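Local coordinates for period circadian protein homolog 2 (Mus musculus, PDB 3GDI) that acts in the mammalian circadian clock, where its tandem PAS domains probably mediate protein-protein contacts in transcriptional regulation, at residues H216-I219 with L220-G223; P210-L213 with A214-K217; V293-L296 with T297-H301. All coordinates share one frame; numbering follows the deposited sequence.

Interaction 1: residues H216-I219 with L220-G223; sequences HKKI and LQAG
K218 and Q221 run alongside one another on the solvent-facing flank of the helix. The closest approach of their side chains is loose, K218 CG standing 4.1 Å from Q221 NE2, and the amide nitrogen of Q221, NE2, also lies 3.6 Å from K218 CA. Q221 reaches this place because its CG is anti to the backbone N (chi1 173°) and the chain beyond runs extended, which carries the amide back over the preceding turn. The backbone holds the two turns together. L220 N donates to H216 O at 3.1 Å with an N-H...O angle of 163°, whereas A222 N comes within 2.6 Å of K218 O on a more bent line. A222 CB rests 3.2 Å from K218 O. Between them, Q221 N bonds K217 O at 3.2 Å, but the position of that oxygen is less certain. These bonds belong to the C-terminal turns of helix 209-221, which lies against the antiparallel sheet of the PAS fold and precedes strand 227-235. G223 leaves the helix with a positive phi of 47°, and its N makes a weak bond, 3.2 Å, to L220 O. Around this turn the environment is divided. I219 is buried: it packs on I259 and I262 of strand 259-268, on W248 and S250 of strand 241-252, and on F227, which K218 also touches. L220 touches I259. H216 packs against I262 and, together with K217, against L303 of helix 291-303, while the outer surface near K217, K218 and Q221 remains exposed.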
# COMPACT_ATOMS: atom_id res chain seq x y z
N HIS A 216 -20.46 5.75 -7.90
CA HIS A 216 -20.35 5.12 -6.60
C HIS A 216 -21.71 4.76 -6.01
O HIS A 216 -21.85 3.73 -5.36
CB HIS A 216 -19.52 5.97 -5.65
CG HIS A 216 -18.07 6.00 -6.02
ND1 HIS A 216 -17.59 6.68 -7.12
CD2 HIS A 216 -17.00 5.36 -5.48
CE1 HIS A 216 -16.30 6.44 -7.26
NE2 HIS A 216 -15.92 5.64 -6.28
N LYS A 217 -22.71 5.60 -6.26
CA LYS A 217 -24.06 5.33 -5.77
C LYS A 217 -24.55 3.99 -6.33
O LYS A 217 -25.14 3.19 -5.61
CB LYS A 217 -25.03 6.44 -6.18
CG LYS A 217 -24.70 7.77 -5.54
CD LYS A 217 -25.89 8.71 -5.55
CE LYS A 217 -25.62 9.91 -4.64
NZ LYS A 217 -26.76 10.87 -4.62
N LYS A 218 -24.28 3.76 -7.61
CA LYS A 218 -24.70 2.50 -8.21
C LYS A 218 -23.85 1.36 -7.67
O LYS A 218 -24.34 0.24 -7.50
CB LYS A 218 -24.58 2.54 -9.73
CG LYS A 218 -25.45 3.60 -10.40
CD LYS A 218 -25.43 3.47 -11.93
CE LYS A 218 -26.17 4.62 -12.63
NZ LYS A 218 -27.61 4.71 -12.24
N ILE A 219 -22.58 1.63 -7.40
CA ILE A 219 -21.69 0.58 -6.90
C ILE A 219 -22.13 -0.02 -5.58
O ILE A 219 -22.19 -1.24 -5.44
CB ILE A 219 -20.24 1.09 -6.72
CG1 ILE A 219 -19.61 1.35 -8.09
CG2 ILE A 219 -19.42 0.08 -5.95
CD1 ILE A 219 -18.19 1.87 -8.01
N LEU A 220 -22.45 0.81 -4.59
CA LEU A 220 -22.86 0.23 -3.33
C LEU A 220 -24.29 -0.29 -3.46
O LEU A 220 -24.70 -1.19 -2.73
CB LEU A 220 -22.72 1.23 -2.17
CG LEU A 220 -23.81 2.26 -1.88
CD1 LEU A 220 -23.47 2.98 -0.58
CD2 LEU A 220 -23.94 3.23 -3.03
N GLN A 221 -25.02 0.28 -4.41
CA GLN A 221 -26.39 -0.15 -4.66
C GLN A 221 -26.34 -1.54 -5.29
O GLN A 221 -27.16 -2.40 -4.99
CB GLN A 221 -27.08 0.84 -5.60
CG GLN A 221 -28.46 0.43 -6.07
CD GLN A 221 -28.96 1.27 -7.25
OE1 GLN A 221 -30.02 0.99 -7.82
NE2 GLN A 221 -28.20 2.30 -7.61
N ALA A 222 -25.37 -1.76 -6.16
CA ALA A 222 -25.20 -3.03 -6.85
C ALA A 222 -24.70 -4.11 -5.90
O ALA A 222 -24.63 -5.29 -6.26
CB ALA A 222 -24.23 -2.88 -8.01
N GLY A 223 -24.33 -3.70 -4.69
CA GLY A 223 -23.84 -4.63 -3.68
C GLY A 223 -22.79 -5.64 -4.11
O GLY A 223 -22.73 -6.73 -3.54

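Interaction 2: residues P210-L213 with A214-K217; sequences PLML and AIHK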
# COMPACT_ATOMS: atom_id res chain seq x y z
N PRO A 210 -17.96 14.65 -11.93
CA PRO A 210 -19.27 14.56 -11.27
C PRO A 210 -19.91 13.19 -11.53
O PRO A 210 -20.70 12.70 -10.73
CB PRO A 210 -20.05 15.70 -11.91
CG PRO A 210 -18.98 16.74 -12.14
CD PRO A 210 -17.84 15.91 -12.69
N LEU A 211 -19.56 12.58 -12.65
CA LEU A 211 -20.10 11.26 -12.99
C LEU A 211 -19.71 10.26 -11.91
O LEU A 211 -20.47 9.33 -11.62
CB LEU A 211 -19.57 10.77 -14.34
CG LEU A 211 -20.12 11.36 -15.64
CD1 LEU A 211 -19.98 12.88 -15.66
CD2 LEU A 211 -19.36 10.74 -16.82
N MET A 212 -18.53 10.44 -11.33
CA MET A 212 -18.06 9.53 -10.30
C MET A 212 -19.02 9.42 -9.13
O MET A 212 -19.12 8.36 -8.51
CB MET A 212 -16.68 9.95 -9.79
CG MET A 212 -15.56 9.58 -10.72
SD MET A 212 -15.63 7.82 -11.20
CE MET A 212 -14.66 7.10 -9.94
N LEU A 213 -19.73 10.50 -8.84
CA LEU A 213 -20.68 10.48 -7.74
C LEU A 213 -21.79 9.47 -7.99
O LEU A 213 -22.18 8.72 -7.10
CB LEU A 213 -21.29 11.87 -7.54
CG LEU A 213 -22.28 11.95 -6.38
CD1 LEU A 213 -21.56 11.67 -5.07
CD2 LEU A 213 -22.92 13.32 -6.37
N ALA A 214 -22.30 9.46 -9.22
CA ALA A 214 -23.37 8.54 -9.60
C ALA A 214 -22.84 7.13 -9.72
O ALA A 214 -23.54 6.16 -9.45
CB ALA A 214 -23.99 8.98 -10.92
N ILE A 215 -21.59 7.01 -10.13
CA ILE A 215 -21.02 5.69 -10.28
C ILE A 215 -20.91 5.02 -8.92
O ILE A 215 -21.24 3.85 -8.78
CB ILE A 215 -19.64 5.77 -10.96
CG1 ILE A 215 -19.85 6.15 -12.42
CG2 ILE A 215 -18.91 4.46 -10.84
CD1 ILE A 215 -18.61 6.72 -13.10
N HIS A 216 -20.46 5.75 -7.90
CA HIS A 216 -20.35 5.12 -6.60
C HIS A 216 -21.71 4.76 -6.01
O HIS A 216 -21.85 3.73 -5.36
CB HIS A 216 -19.52 5.97 -5.65
CG HIS A 216 -18.07 6.00 -6.02
ND1 HIS A 216 -17.59 6.68 -7.12
CD2 HIS A 216 -17.00 5.36 -5.48
CE1 HIS A 216 -16.30 6.44 -7.26
NE2 HIS A 216 -15.92 5.64 -6.28
N LYS A 217 -22.71 5.60 -6.26
CA LYS A 217 -24.06 5.33 -5.77
C LYS A 217 -24.55 3.99 -6.33
O LYS A 217 -25.14 3.19 -5.61
CB LYS A 217 -25.03 6.44 -6.18
CG LYS A 217 -24.70 7.77 -5.54
CD LYS A 217 -25.89 8.71 -5.55
CE LYS A 217 -25.62 9.91 -4.64
NZ LYS A 217 -26.76 10.87 -4.62
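The imidazole of H216 meets M212 at its edge: M212 O sits in the ring plane, and the methyl and sulfur of the same methionine also come to the rim. H216 ND1 donates to M212 O at 2.7 Å on an almost straight line, N-H...O 170°, with the oxygen practically in the ring plane. M212 CE lies 3.2 Å from H216 CE1, a tight contact, and M212 SD stands 5.3 Å from the centroid of the H216 ring, 79° off the normal, which makes this a Met-aromatic contact at the edge. The methionine gets there through bends at chi2 and chi3. The other ring nitrogen, NE2, is hydrogen-bonded to NE2 of H171, whose ring meets this one with the planes inclined. H216 N also donates to M212 O, at 3.0 Å, from the opposite face of the carbonyl plane to ND1. One oxygen is thereby gripped twice by one residue, because H216 CG lies beside its own backbone N (chi1 -70°) and turns the ring back along the helix. A leucine here would probably leave M212 O with a single donor from this residue and H171 NE2 without its imidazole mate. Beside this, M212 SD touches I215 CD1 at 3.7 Å, and I215 N donates to L211 O. On the outer flank, the aliphatic start of K217 covers L213 O, with K217 CG 3.1 Å from that oxygen, and K217 CE comes within 4.3 Å of L213 CG. The geometry is that of an internal helical turn with a side chain reinforcing the i to i-4 backbone bond, in the helix of the PAS fold that runs between the sheet and helix 291-303.

Interaction 3: residues V293-L296 with T297-H301; sequences VQEL and TEQIH
L296 overlaps I300 one turn further on, their side chains crossing at an angle with CD1 of L296 3.8 Å from CD1 of I300. CG1 of I300 also lies 3.3 Å from L296 O, so the isoleucine branch covers the carbonyl that its own backbone N bonds. The other methyl of L296, CD2, faces OE1 of Q299 at 3.9 Å, giving the leucine a polar neighbour on that flank. A second link joins V293 and T297. T297 N and T297 OG1 both donate to V293 O, each at 2.8 Å; the hydroxyl comes from above the carbonyl plane, 44° out of it, not along a lone pair. This works because OG1 is turned beside the backbone N of T297 (chi1 -73°), so hydroxyl and amide point to the same acceptor and the hydroxyl's proton is spent within the helix. T297 OG1 also lies 3.8 Å from V293 CG1. Of the backbone bonds, the one from E298 N to Q294 O is the straightest at 174°.

V293, L296, T297 and I300 all touch L201 of helix 200-203, while L296 and Q299 also touch L213. On another face, E298 packs on P83 of the second subunit and H301 on K102 of the same neighbour. Helix 291-303 is thus an amphipathic helix following the sheet strands of the second PAS domain and packed against helices 200-203 and 209-221 of that domain, with a threonine hydroxyl returning to the carbonyl four residues back, a common helix-internal bond.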
# COMPACT_ATOMS: atom_id res chain seq x y z
N VAL A 293 -12.38 18.91 -6.60
CA VAL A 293 -12.00 17.52 -6.33
C VAL A 293 -12.13 17.18 -4.86
O VAL A 293 -12.69 16.15 -4.51
CB VAL A 293 -10.56 17.23 -6.79
CG1 VAL A 293 -10.12 15.86 -6.31
CG2 VAL A 293 -10.50 17.27 -8.30
N GLN A 294 -11.63 18.06 -3.99
CA GLN A 294 -11.72 17.82 -2.55
C GLN A 294 -13.19 17.64 -2.17
O GLN A 294 -13.56 16.68 -1.50
CB GLN A 294 -11.14 19.01 -1.78
CG GLN A 294 -9.69 19.33 -2.12
CD GLN A 294 -9.21 20.59 -1.43
OE1 GLN A 294 -8.06 21.01 -1.59
NE2 GLN A 294 -10.09 21.21 -0.64
N GLU A 295 -14.01 18.58 -2.62
CA GLU A 295 -15.44 18.57 -2.35
C GLU A 295 -16.12 17.27 -2.77
O GLU A 295 -16.83 16.64 -1.97
CB GLU A 295 -16.11 19.74 -3.09
CG GLU A 295 -17.64 19.72 -3.03
CD GLU A 295 -18.29 20.51 -4.16
OE1 GLU A 295 -19.54 20.57 -4.21
OE2 GLU A 295 -17.55 21.07 -5.00
N LEU A 296 -15.92 16.89 -4.02
CA LEU A 296 -16.53 15.69 -4.58
C LEU A 296 -15.99 14.43 -3.90
O LEU A 296 -16.71 13.45 -3.72
CB LEU A 296 -16.26 15.63 -6.08
CG LEU A 296 -17.41 15.22 -7.00
CD1 LEU A 296 -17.95 13.86 -6.57
CD2 LEU A 296 -18.52 16.25 -6.93
N THR A 297 -14.72 14.47 -3.51
CA THR A 297 -14.08 13.35 -2.86
C THR A 297 -14.72 13.06 -1.51
O THR A 297 -15.23 11.97 -1.29
CB THR A 297 -12.56 13.63 -2.68
OG1 THR A 297 -11.90 13.53 -3.94
CG2 THR A 297 -11.94 12.64 -1.71
N GLU A 298 -14.74 14.04 -0.61
CA GLU A 298 -15.32 13.81 0.71
C GLU A 298 -16.80 13.43 0.59
O GLU A 298 -17.35 12.72 1.45
CB GLU A 298 -15.16 15.06 1.59
CG GLU A 298 -15.59 14.85 3.05
CD GLU A 298 -14.98 15.89 4.00
OE1 GLU A 298 -15.06 17.11 3.70
OE2 GLU A 298 -14.44 15.49 5.05
N GLN A 299 -17.43 13.88 -0.48
CA GLN A 299 -18.83 13.61 -0.74
C GLN A 299 -19.03 12.12 -1.04
O GLN A 299 -20.02 11.52 -0.62
CB GLN A 299 -19.28 14.45 -1.93
CG GLN A 299 -20.77 14.60 -2.10
CD GLN A 299 -21.12 15.43 -3.32
OE1 GLN A 299 -20.52 16.48 -3.56
NE2 GLN A 299 -22.09 14.96 -4.10
N ILE A 300 -18.08 11.55 -1.77
CA ILE A 300 -18.14 10.14 -2.13
C ILE A 300 -17.78 9.28 -0.91
O ILE A 300 -18.47 8.31 -0.60
CB ILE A 300 -17.16 9.83 -3.29
CG1 ILE A 300 -17.68 10.46 -4.58
CG2 ILE A 300 -17.01 8.33 -3.46
CD1 ILE A 300 -16.71 10.39 -5.75
N HIS A 301 -16.70 9.66 -0.22
CA HIS A 301 -16.27 8.91 0.96
C HIS A 301 -17.43 8.81 1.95
O HIS A 301 -17.67 7.76 2.53
CB HIS A 301 -15.09 9.62 1.63
CG HIS A 301 -14.39 8.79 2.64
ND1 HIS A 301 -13.37 9.28 3.43
CD2 HIS A 301 -14.53 7.49 2.98
CE1 HIS A 301 -12.91 8.31 4.21
NE2 HIS A 301 -13.60 7.22 3.96

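Following the chain, interaction 2 comes first, in the early and middle turns of helix 209-221, and interaction 1 continues it to the end of that helix; the two overlap at H216 and K217 rather than nesting. After strands 227-235, 241-252 and 259-268 the chain reaches helix 291-303 and interaction 3. All three are local turns, so none closes a long loop by itself. Contacts between them do: M212 CB of interaction 2 lies 4.1 Å from I300 CD1, and H216, common to interactions 1 and 2, brings its CD2 to 3.6 Å from I300 CG2. This joins the C-terminal helix to the sheet-facing helix of the second PAS domain.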